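PDB 3ZID: Tubulin/ftsz, gtpase from Methanosaeta thermophila, which binds GTP and probably hydrolyses it as a tubulin-like cytoskeletal GTPase, and is probably involved in controlling cell shape. Local coordinates for residues A[65-70]-A[91-96]; A[138-143]-A[172-177]; A[195-200]-A[258-263]. All blocks are in the same frame, centred on the assembly; numbering follows the deposited sequence.

Contact 1 (A[65-70]-A[91-96]); sequences DRLHVP and EMILEE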
loop_
_atom_site.group_PDB
_atom_site.type_symbol
_atom_site.label_atom_id
_atom_site.label_comp_id
_atom_site.label_asym_id
_atom_site.label_seq_id
_atom_site.Cartn_x
_atom_site.Cartn_y
_atom_site.Cartn_z
ATOM N N ASP A 65 -3.763 -21.335 0.900
ATOM C CA ASP A 65 -3.152 -20.031 0.743
ATOM C C ASP A 65 -3.346 -19.184 1.996
ATOM O O ASP A 65 -3.082 -17.980 1.992
ATOM C CB ASP A 65 -3.738 -19.324 -0.482
ATOM C CG ASP A 65 -3.377 -20.017 -1.787
ATOM O OD1 ASP A 65 -2.477 -20.883 -1.779
ATOM O OD2 ASP A 65 -3.971 -19.671 -2.831
ATOM N N ARG A 66 -3.821 -19.819 3.063
ATOM C CA ARG A 66 -4.006 -19.143 4.342
ATOM C C ARG A 66 -2.992 -19.641 5.346
ATOM O O ARG A 66 -3.080 -20.765 5.829
ATOM C CB ARG A 66 -5.413 -19.351 4.895
ATOM C CG ARG A 66 -6.511 -18.955 3.963
ATOM C CD ARG A 66 -7.861 -19.069 4.654
ATOM N NE ARG A 66 -8.948 -18.842 3.711
ATOM C CZ ARG A 66 -10.234 -18.833 4.036
ATOM N NH1 ARG A 66 -10.601 -19.038 5.291
ATOM N NH2 ARG A 66 -11.151 -18.606 3.105
ATOM N N LEU A 67 -2.005 -18.796 5.618
ATOM C CA LEU A 67 -0.893 -19.151 6.476
ATOM C C LEU A 67 -1.032 -18.533 7.864
ATOM O O LEU A 67 -0.940 -17.307 8.030
ATOM C CB LEU A 67 0.429 -18.741 5.829
ATOM C CG LEU A 67 1.668 -19.127 6.642
ATOM C CD1 LEU A 67 1.721 -20.630 6.841
ATOM C CD2 LEU A 67 2.927 -18.653 5.953
ATOM N N HIS A 68 -1.309 -19.387 8.848
ATOM C CA HIS A 68 -1.366 -18.963 10.236
ATOM C C HIS A 68 0.019 -19.018 10.864
ATOM O O HIS A 68 0.721 -20.018 10.773
ATOM C CB HIS A 68 -2.334 -19.830 11.046
ATOM C CG HIS A 68 -2.559 -19.328 12.439
ATOM N ND1 HIS A 68 -2.703 -20.167 13.518
ATOM C CD2 HIS A 68 -2.661 -18.069 12.927
ATOM C CE1 HIS A 68 -2.883 -19.450 14.613
ATOM N NE2 HIS A 68 -2.863 -18.172 14.283
ATOM N N VAL A 69 0.417 -17.917 11.473
ATOM C CA VAL A 69 1.669 -17.861 12.200
ATOM C C VAL A 69 1.337 -17.786 13.680
ATOM O O VAL A 69 0.926 -16.733 14.158
ATOM C CB VAL A 69 2.481 -16.631 11.791
ATOM C CG1 VAL A 69 3.780 -16.583 12.561
ATOM C CG2 VAL A 69 2.714 -16.619 10.264
ATOM N N PRO A 70 1.490 -18.896 14.416
ATOM C CA PRO A 70 1.015 -18.866 15.805
ATOM C C PRO A 70 1.753 -17.794 16.612
ATOM O O PRO A 70 2.955 -17.645 16.424
ATOM C CB PRO A 70 1.370 -20.266 16.323
ATOM C CG PRO A 70 1.548 -21.107 15.094
ATOM C CD PRO A 70 2.113 -20.182 14.063
ATOM N N GLU A 91 11.510 -18.968 9.348
ATOM C CA GLU A 91 11.793 -20.087 8.463
ATOM C C GLU A 91 10.512 -20.718 7.939
ATOM O O GLU A 91 10.423 -21.093 6.769
ATOM C CB GLU A 91 12.662 -21.119 9.174
ATOM C CG GLU A 91 13.996 -20.550 9.671
ATOM C CD GLU A 91 15.008 -20.262 8.554
ATOM O OE1 GLU A 91 14.644 -20.280 7.356
ATOM O OE2 GLU A 91 16.188 -20.017 8.883
ATOM N N MET A 92 9.516 -20.809 8.807
ATOM C CA MET A 92 8.239 -21.408 8.449
ATOM C C MET A 92 7.551 -20.577 7.367
ATOM O O MET A 92 6.992 -21.106 6.404
ATOM C CB MET A 92 7.359 -21.516 9.698
ATOM C CG MET A 92 6.033 -22.201 9.466
ATOM S SD MET A 92 4.668 -21.040 9.403
ATOM C CE MET A 92 4.679 -20.397 11.076
ATOM N N ILE A 93 7.592 -19.265 7.538
ATOM C CA ILE A 93 7.011 -18.351 6.570
ATOM C C ILE A 93 7.734 -18.431 5.220
ATOM O O ILE A 93 7.114 -18.679 4.179
ATOM C CB ILE A 93 7.019 -16.926 7.124
ATOM C CG1 ILE A 93 5.953 -16.821 8.210
ATOM C CG2 ILE A 93 6.775 -15.912 6.019
ATOM C CD1 ILE A 93 6.284 -15.833 9.305
ATOM N N LEU A 94 9.051 -18.261 5.241
ATOM C CA LEU A 94 9.847 -18.360 4.018
ATOM C C LEU A 94 9.743 -19.714 3.305
ATOM O O LEU A 94 9.775 -19.781 2.068
ATOM C CB LEU A 94 11.309 -18.032 4.314
ATOM C CG LEU A 94 11.573 -16.583 4.701
ATOM C CD1 LEU A 94 12.982 -16.440 5.252
ATOM C CD2 LEU A 94 11.409 -15.730 3.476
ATOM N N GLU A 95 9.616 -20.780 4.084
ATOM C CA GLU A 95 9.444 -22.117 3.530
ATOM C C GLU A 95 8.183 -22.187 2.676
ATOM O O GLU A 95 8.194 -22.715 1.562
ATOM C CB GLU A 95 9.400 -23.155 4.650
ATOM C CG GLU A 95 8.929 -24.521 4.208
ATOM C CD GLU A 95 9.032 -25.558 5.314
ATOM O OE1 GLU A 95 9.496 -25.201 6.422
ATOM O OE2 GLU A 95 8.663 -26.729 5.069
ATOM N N GLU A 96 7.099 -21.629 3.201
ATOM C CA GLU A 96 5.826 -21.629 2.500
ATOM C C GLU A 96 5.926 -20.920 1.157
ATOM O O GLU A 96 5.316 -21.342 0.170
ATOM C CB GLU A 96 4.743 -20.976 3.362
ATOM C CG GLU A 96 3.374 -20.922 2.693
ATOM C CD GLU A 96 2.889 -22.265 2.181
ATOM O OE1 GLU A 96 3.178 -23.296 2.830
ATOM O OE2 GLU A 96 2.239 -22.282 1.109
#
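P70 touches M92 on one side and the H68 imidazole on another. Its CA lies over one face of that ring, offset toward the rim. P70 CD, at the corner of the proline ring, meets the end methyl of M92, CE, at 3.9 Å. H68 CB points away from the helix, and the imidazole bonds through NE2 to T50 O. Only the H68 carbonyl reaches the helix side, with O 4.0 Å from M92 CE.

The segments join the edge strand 66-68 to helix 79-98, which covers one face of the parallel sheet of the GTPase domain. Strand and helix run nearly antiparallel, at 167°. L67 holds its CG anti to the backbone N (chi1 -178°), and both methyls then meet helix residues. The L67 and M92 side chains slide past each other in opposite directions, L67 CD1 3.9 Å from M92 SD. L67 CD2 lies against the aliphatic part of E96, 3.9 Å from E96 CB. The M92 chain is bent at chi2 and chi3, and this brings CE up to V69 and P70.

V69 crosses I93 at about a right angle, with V69 CG2 3.8 Å from I93 CD1. V69 CG1 also faces M92 CE at 4.2 Å. An alanine in place of V69 would take away both methyls, and I93 CD1 and M92 CE would probably face a gap and be able to shift. I93 in turn packs on F120 and M124 of helix 117-131.

The contact is therefore held by apolar surfaces, including the carbon chain of a glutamate. D65 OD1 and E96 OE2 lie 5.7 Å apart. Each forms a salt bridge with R100, outside the two segments, which probably offsets the repulsion between the two carboxylates.

Contact 2 (A[138-143]-A[172-177]); sequences VPIAVL and ILVDNQ. With GDP (guanosine-5'-diphosphate), chain C.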
loop_
_atom_site.group_PDB
_atom_site.type_symbol
_atom_site.label_atom_id
_atom_site.label_comp_id
_atom_site.label_asym_id
_atom_site.label_seq_id
_atom_site.Cartn_x
_atom_site.Cartn_y
_atom_site.Cartn_z
ATOM N N VAL A 138 7.576 -5.212 -4.576
ATOM C CA VAL A 138 6.842 -3.964 -4.416
ATOM C C VAL A 138 5.907 -3.998 -3.217
ATOM O O VAL A 138 4.906 -4.725 -3.205
ATOM C CB VAL A 138 6.003 -3.679 -5.668
ATOM C CG1 VAL A 138 5.146 -2.432 -5.472
ATOM C CG2 VAL A 138 6.909 -3.549 -6.897
ATOM N N PRO A 139 6.235 -3.221 -2.179
ATOM C CA PRO A 139 5.240 -3.130 -1.115
ATOM C C PRO A 139 4.044 -2.249 -1.497
ATOM O O PRO A 139 4.162 -1.222 -2.186
ATOM C CB PRO A 139 6.029 -2.520 0.061
ATOM C CG PRO A 139 7.183 -1.859 -0.545
ATOM C CD PRO A 139 7.535 -2.662 -1.774
ATOM N N ILE A 140 2.875 -2.701 -1.057
ATOM C CA ILE A 140 1.647 -1.930 -1.119
ATOM C C ILE A 140 1.354 -1.521 0.317
ATOM O O ILE A 140 0.951 -2.357 1.133
ATOM C CB ILE A 140 0.484 -2.782 -1.630
ATOM C CG1 ILE A 140 0.905 -3.551 -2.886
ATOM C CG2 ILE A 140 -0.741 -1.925 -1.891
ATOM C CD1 ILE A 140 1.311 -2.660 -4.022
ATOM N N ALA A 141 1.585 -0.245 0.626
ATOM C CA ALA A 141 1.514 0.242 2.012
ATOM C C ALA A 141 0.244 1.050 2.294
ATOM O O ALA A 141 0.075 2.153 1.757
ATOM C CB ALA A 141 2.722 1.073 2.314
ATOM N N VAL A 142 -0.637 0.515 3.141
ATOM C CA VAL A 142 -1.897 1.194 3.441
ATOM C C VAL A 142 -1.789 2.109 4.675
ATOM O O VAL A 142 -1.471 1.642 5.768
ATOM C CB VAL A 142 -3.028 0.186 3.648
ATOM C CG1 VAL A 142 -4.302 0.902 4.021
ATOM C CG2 VAL A 142 -3.212 -0.691 2.374
ATOM N N LEU A 143 -2.038 3.405 4.480
ATOM C CA LEU A 143 -1.897 4.417 5.543
ATOM C C LEU A 143 -3.148 4.536 6.383
ATOM O O LEU A 143 -4.245 4.302 5.871
ATOM C CB LEU A 143 -1.600 5.790 4.931
ATOM C CG LEU A 143 -0.483 5.788 3.899
ATOM C CD1 LEU A 143 -0.324 7.163 3.295
ATOM C CD2 LEU A 143 0.809 5.308 4.537
ATOM N N ILE A 172 3.909 1.319 -3.247
ATOM C CA ILE A 172 2.639 1.931 -3.613
ATOM C C ILE A 172 1.852 2.365 -2.388
ATOM O O ILE A 172 1.456 1.545 -1.567
ATOM C CB ILE A 172 1.788 1.013 -4.446
ATOM C CG1 ILE A 172 2.378 0.957 -5.866
ATOM C CG2 ILE A 172 0.360 1.557 -4.530
ATOM C CD1 ILE A 172 2.182 -0.355 -6.568
ATOM N N LEU A 173 1.598 3.660 -2.299
ATOM C CA LEU A 173 0.901 4.223 -1.147
ATOM C C LEU A 173 -0.605 4.162 -1.330
ATOM O O LEU A 173 -1.119 4.579 -2.344
ATOM C CB LEU A 173 1.327 5.679 -0.941
ATOM C CG LEU A 173 2.809 5.933 -0.653
ATOM C CD1 LEU A 173 3.070 7.434 -0.587
ATOM C CD2 LEU A 173 3.238 5.239 0.653
ATOM N N VAL A 174 -1.303 3.659 -0.320
ATOM C CA VAL A 174 -2.759 3.639 -0.301
ATOM C C VAL A 174 -3.198 4.448 0.930
ATOM O O VAL A 174 -2.917 4.073 2.074
ATOM C CB VAL A 174 -3.299 2.191 -0.198
ATOM C CG1 VAL A 174 -4.836 2.156 -0.295
ATOM C CG2 VAL A 174 -2.660 1.301 -1.275
ATOM N N ASP A 175 -3.872 5.565 0.696
ATOM C CA ASP A 175 -4.251 6.456 1.793
ATOM C C ASP A 175 -5.696 6.225 2.230
ATOM O O ASP A 175 -6.619 6.700 1.589
ATOM C CB ASP A 175 -4.055 7.911 1.385
ATOM C CG ASP A 175 -4.295 8.888 2.545
ATOM O OD1 ASP A 175 -4.529 8.438 3.693
ATOM O OD2 ASP A 175 -4.202 10.111 2.312
ATOM N N ASN A 176 -5.886 5.504 3.333
ATOM C CA ASN A 176 -7.238 5.222 3.818
ATOM C C ASN A 176 -8.045 6.504 4.026
ATOM O O ASN A 176 -9.245 6.537 3.775
ATOM C CB ASN A 176 -7.209 4.425 5.132
ATOM C CG ASN A 176 -7.189 2.915 4.925
ATOM O OD1 ASN A 176 -7.214 2.417 3.793
ATOM N ND2 ASN A 176 -7.128 2.173 6.038
ATOM N N GLN A 177 -7.379 7.560 4.478
ATOM C CA GLN A 177 -8.077 8.797 4.799
ATOM C C GLN A 177 -8.672 9.436 3.569
ATOM O O GLN A 177 -9.860 9.746 3.531
ATOM C CB GLN A 177 -7.137 9.785 5.507
ATOM C CG GLN A 177 -7.829 11.049 6.019
ATOM C CD GLN A 177 -9.004 10.742 6.936
ATOM O OE1 GLN A 177 -8.873 9.969 7.889
ATOM N NE2 GLN A 177 -10.159 11.352 6.654
HETATM P PB GDP C . -2.473 -6.095 11.811
HETATM O O1B GDP C . -1.383 -5.959 10.762
HETATM O O2B GDP C . -3.344 -7.296 11.497
HETATM O O3B GDP C . -1.810 -6.259 13.168
HETATM O O3A GDP C . -3.335 -4.744 11.870
HETATM P PA GDP C . -4.224 -4.216 10.641
HETATM O O1A GDP C . -5.676 -4.369 10.935
HETATM O O2A GDP C . -3.838 -4.822 9.310
HETATM O "O5'" GDP C . -3.768 -2.692 10.639
HETATM C "C5'" GDP C . -4.697 -1.696 11.036
HETATM C "C4'" GDP C . -4.659 -0.589 9.993
HETATM O "O4'" GDP C . -5.133 -1.130 8.759
HETATM C "C3'" GDP C . -5.615 0.500 10.398
HETATM O "O3'" GDP C . -5.133 1.704 9.805
HETATM C "C2'" GDP C . -6.897 0.064 9.744
HETATM O "O2'" GDP C . -7.711 1.201 9.479
HETATM C "C1'" GDP C . -6.400 -0.543 8.447
HETATM N N9 GDP C . -7.212 -1.640 7.919
HETATM C C8 GDP C . -7.602 -2.756 8.566
HETATM N N7 GDP C . -8.286 -3.572 7.729
HETATM C C5 GDP C . -8.327 -2.960 6.527
HETATM C C6 GDP C . -8.868 -3.270 5.201
HETATM O O6 GDP C . -9.502 -4.316 5.014
HETATM N N1 GDP C . -8.678 -2.385 4.224
HETATM C C2 GDP C . -8.014 -1.236 4.409
HETATM N N2 GDP C . -7.882 -0.399 3.358
HETATM N N3 GDP C . -7.476 -0.868 5.597
HETATM C C4 GDP C . -7.601 -1.694 6.659
#
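I140, V142, I172 and V174 share one face of two neighbouring parallel strands, 138-143 and 172-175. These strands are the ends of a beta-alpha-beta crossover through helix 150-165, in the Rossmann-like GTPase domain of the tubulin/FtsZ family. I140 and I172 lie side by side and point the same way, with I140 CD1 3.5 Å from I172 CD1. V138 CG1 is 3.8 Å from I172 CD1, the two side chains at a slant. The branched partners further along also meet at a slant: I140 CG2 is 3.8 Å from V174 CG2, and V142 CG2 rests near V174 CB. Helix 186-210 covers the I140 and V174 part of this face, with L201 on I140 and with I193 and V197 on V174. M225 of helix 219-225 lies on I172.

A141, L143, L173 and D175 face the other way. The backbone ladder is regular: I172 N, A141 N, V174 N and L143 N bond in turn to carbonyls across the pair. The bond from L143 N to V174 O is short, 2.6 Å, and nearly straight. The ladder then weakens as strand gives way to helix. N176 N approaches L143 O from above the carbonyl plane, at 3.3 Å. Here D175 is the N-cap residue, and its OD1 takes the N-H of Q177 from above the carboxylate plane.

N176, first residue of the helix, brings its amide to the nucleotide. V142 CG1 stands anti to the backbone nitrogen (chi1 177°), and this methyl comes 3.3 Å from N176 OD1. It lines the guanine pocket beside the amide. The amide pairs with the base through both ends: N176 OD1 accepts from GDP N2 at 2.9 Å, and N176 ND2 donates to GDP N3 at 3.1 Å with an N-H...N angle of 166°.

Contact 3 (A[195-200]-A[258-263]); sequences TMVAQR and GLLYPA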
loop_
_atom_site.group_PDB
_atom_site.type_symbol
_atom_site.label_atom_id
_atom_site.label_comp_id
_atom_site.label_asym_id
_atom_site.label_seq_id
_atom_site.Cartn_x
_atom_site.Cartn_y
_atom_site.Cartn_z
ATOM N N THR A 195 -11.345 -2.982 -2.825
ATOM C CA THR A 195 -11.766 -3.245 -4.201
ATOM C C THR A 195 -10.977 -2.395 -5.192
ATOM O O THR A 195 -10.573 -2.888 -6.238
ATOM C CB THR A 195 -13.285 -3.016 -4.379
ATOM O OG1 THR A 195 -13.989 -4.006 -3.631
ATOM C CG2 THR A 195 -13.727 -3.090 -5.864
ATOM N N MET A 196 -10.732 -1.134 -4.842
ATOM C CA MET A 196 -9.972 -0.228 -5.705
ATOM C C MET A 196 -8.521 -0.663 -5.817
ATOM O O MET A 196 -7.931 -0.583 -6.893
ATOM C CB MET A 196 -10.033 1.221 -5.183
ATOM C CG MET A 196 -11.417 1.841 -5.201
ATOM S SD MET A 196 -11.471 3.446 -4.394
ATOM C CE MET A 196 -10.404 4.390 -5.467
ATOM N N VAL A 197 -7.942 -1.123 -4.707
ATOM C CA VAL A 197 -6.546 -1.544 -4.728
ATOM C C VAL A 197 -6.417 -2.773 -5.609
ATOM O O VAL A 197 -5.594 -2.823 -6.501
ATOM C CB VAL A 197 -6.011 -1.900 -3.323
ATOM C CG1 VAL A 197 -4.563 -2.416 -3.433
ATOM C CG2 VAL A 197 -6.057 -0.668 -2.414
ATOM N N ALA A 198 -7.258 -3.764 -5.340
ATOM C CA ALA A 198 -7.244 -5.015 -6.078
ATOM C C ALA A 198 -7.455 -4.780 -7.577
ATOM O O ALA A 198 -6.804 -5.395 -8.415
ATOM C CB ALA A 198 -8.292 -5.950 -5.520
ATOM N N GLN A 199 -8.375 -3.887 -7.907
ATOM C CA GLN A 199 -8.680 -3.610 -9.308
ATOM C C GLN A 199 -7.449 -3.072 -10.006
ATOM O O GLN A 199 -7.070 -3.539 -11.090
ATOM C CB GLN A 199 -9.789 -2.581 -9.396
ATOM C CG GLN A 199 -10.365 -2.373 -10.772
ATOM C CD GLN A 199 -11.608 -1.486 -10.714
ATOM O OE1 GLN A 199 -11.728 -0.621 -9.835
ATOM N NE2 GLN A 199 -12.538 -1.708 -11.632
ATOM N N ARG A 200 -6.789 -2.127 -9.348
ATOM C CA ARG A 200 -5.589 -1.534 -9.905
ATOM C C ARG A 200 -4.426 -2.514 -10.006
ATOM O O ARG A 200 -3.747 -2.524 -11.015
ATOM C CB ARG A 200 -5.191 -0.281 -9.121
ATOM C CG ARG A 200 -6.096 0.896 -9.462
ATOM C CD ARG A 200 -6.205 1.905 -8.341
ATOM N NE ARG A 200 -7.504 2.582 -8.359
ATOM C CZ ARG A 200 -7.662 3.890 -8.238
ATOM N NH1 ARG A 200 -6.605 4.695 -8.101
ATOM N NH2 ARG A 200 -8.880 4.399 -8.276
ATOM N N GLY A 258 -8.507 10.243 -8.700
ATOM C CA GLY A 258 -8.240 9.010 -9.434
ATOM C C GLY A 258 -7.151 8.154 -8.777
ATOM O O GLY A 258 -6.990 6.974 -9.104
ATOM N N LEU A 259 -6.386 8.771 -7.872
ATOM C CA LEU A 259 -5.224 8.157 -7.228
ATOM C C LEU A 259 -5.563 7.435 -5.907
ATOM O O LEU A 259 -6.560 7.747 -5.275
ATOM C CB LEU A 259 -4.163 9.223 -6.966
ATOM C CG LEU A 259 -3.683 9.978 -8.212
ATOM C CD1 LEU A 259 -2.751 11.106 -7.797
ATOM C CD2 LEU A 259 -3.016 9.061 -9.216
ATOM N N LEU A 260 -4.732 6.479 -5.489
ATOM C CA LEU A 260 -4.940 5.793 -4.209
ATOM C C LEU A 260 -4.368 6.629 -3.042
ATOM O O LEU A 260 -4.702 6.425 -1.863
ATOM C CB LEU A 260 -4.295 4.411 -4.237
ATOM C CG LEU A 260 -4.914 3.386 -5.187
ATOM C CD1 LEU A 260 -4.076 2.140 -5.166
ATOM C CD2 LEU A 260 -6.345 3.059 -4.772
ATOM N N TYR A 261 -3.537 7.596 -3.406
ATOM C CA TYR A 261 -2.902 8.509 -2.491
ATOM C C TYR A 261 -2.976 9.864 -3.193
ATOM O O TYR A 261 -2.613 9.960 -4.350
ATOM C CB TYR A 261 -1.444 8.074 -2.252
ATOM C CG TYR A 261 -0.615 9.085 -1.466
ATOM C CD1 TYR A 261 0.076 10.101 -2.114
ATOM C CD2 TYR A 261 -0.534 9.023 -0.074
ATOM C CE1 TYR A 261 0.830 11.023 -1.398
ATOM C CE2 TYR A 261 0.217 9.940 0.645
ATOM C CZ TYR A 261 0.894 10.932 -0.019
ATOM O OH TYR A 261 1.627 11.842 0.697
ATOM N N PRO A 262 -3.423 10.918 -2.484
ATOM C CA PRO A 262 -3.705 12.221 -3.108
ATOM C C PRO A 262 -2.474 13.043 -3.496
ATOM O O PRO A 262 -2.322 14.167 -3.013
ATOM C CB PRO A 262 -4.482 12.971 -2.019
ATOM C CG PRO A 262 -3.994 12.393 -0.743
ATOM C CD PRO A 262 -3.723 10.923 -1.039
ATOM N N ALA A 263 -1.624 12.511 -4.367
ATOM C CA ALA A 263 -0.520 13.297 -4.921
ATOM C C ALA A 263 -1.066 14.372 -5.868
ATOM O O ALA A 263 -2.084 14.184 -6.534
ATOM C CB ALA A 263 0.473 12.412 -5.635
HETATM O O HOH W 1 -9.529 7.197 -6.420
#
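R200 stretches past L260 in the opposite direction, and the two side chains overlap along their length. L260 CD2 lies over one face of the guanidinium, offset toward its rim. The leucine also covers the aliphatic arm, with L260 CG 3.7 Å from R200 CD. The R200 chain, extended from CG to NE, reaches from the helix to the loop.

There NH1 donates to the carbonyl of G258. The distance from R200 NH1 to G258 O is 2.5 Å, shorter than usual, and the bond is bent, with an N-H...O angle of 135°. The exact length is therefore doubtful. The acceptor also stands out of the guanidinium plane by 28°. NH1 has a second acceptor in L234 O. A water donates to L259 O at 3.2 Å and has only a weak bond to R200 NH2.

Segment 195-200 belongs to helix 186-210, which probably corresponds to the core helix that in tubulin and FtsZ joins the GTPase and C-terminal domains. Segment 258-263 is a loop between helix 246-252 and strand 270-279. L260 is held by a backbone hydrogen bond to L234.

Next to R200, two helix residues also touch the leucine. M196 CB is 4.1 Å from L260 CD2, and V197 CG2 is 4.4 Å from L260 CD1. V197 also packs on V174 and on I16 of helix 10-30.

Contacts 1 and 2 sit toward the two edges of the same parallel sheet, since strands 66-68 and 172-175 are its outermost strands. Their centres are 23 Å apart and they do not touch. Contact 3 lies beside contact 2, with centres 9 Å apart. The two are joined by a probable hydrogen bond from D175 N to L260 O, 2.8 Å, and by P262 packing on D175. In contact 2, N176 binds the guanine. In contact 3 the V197 side chain is about 6 Å from GDP. Contact 1 is more remote: the H68 side chain is about 11 Å from GDP, and the V69 side chain about 7 Å from that of the GTP-binding T116.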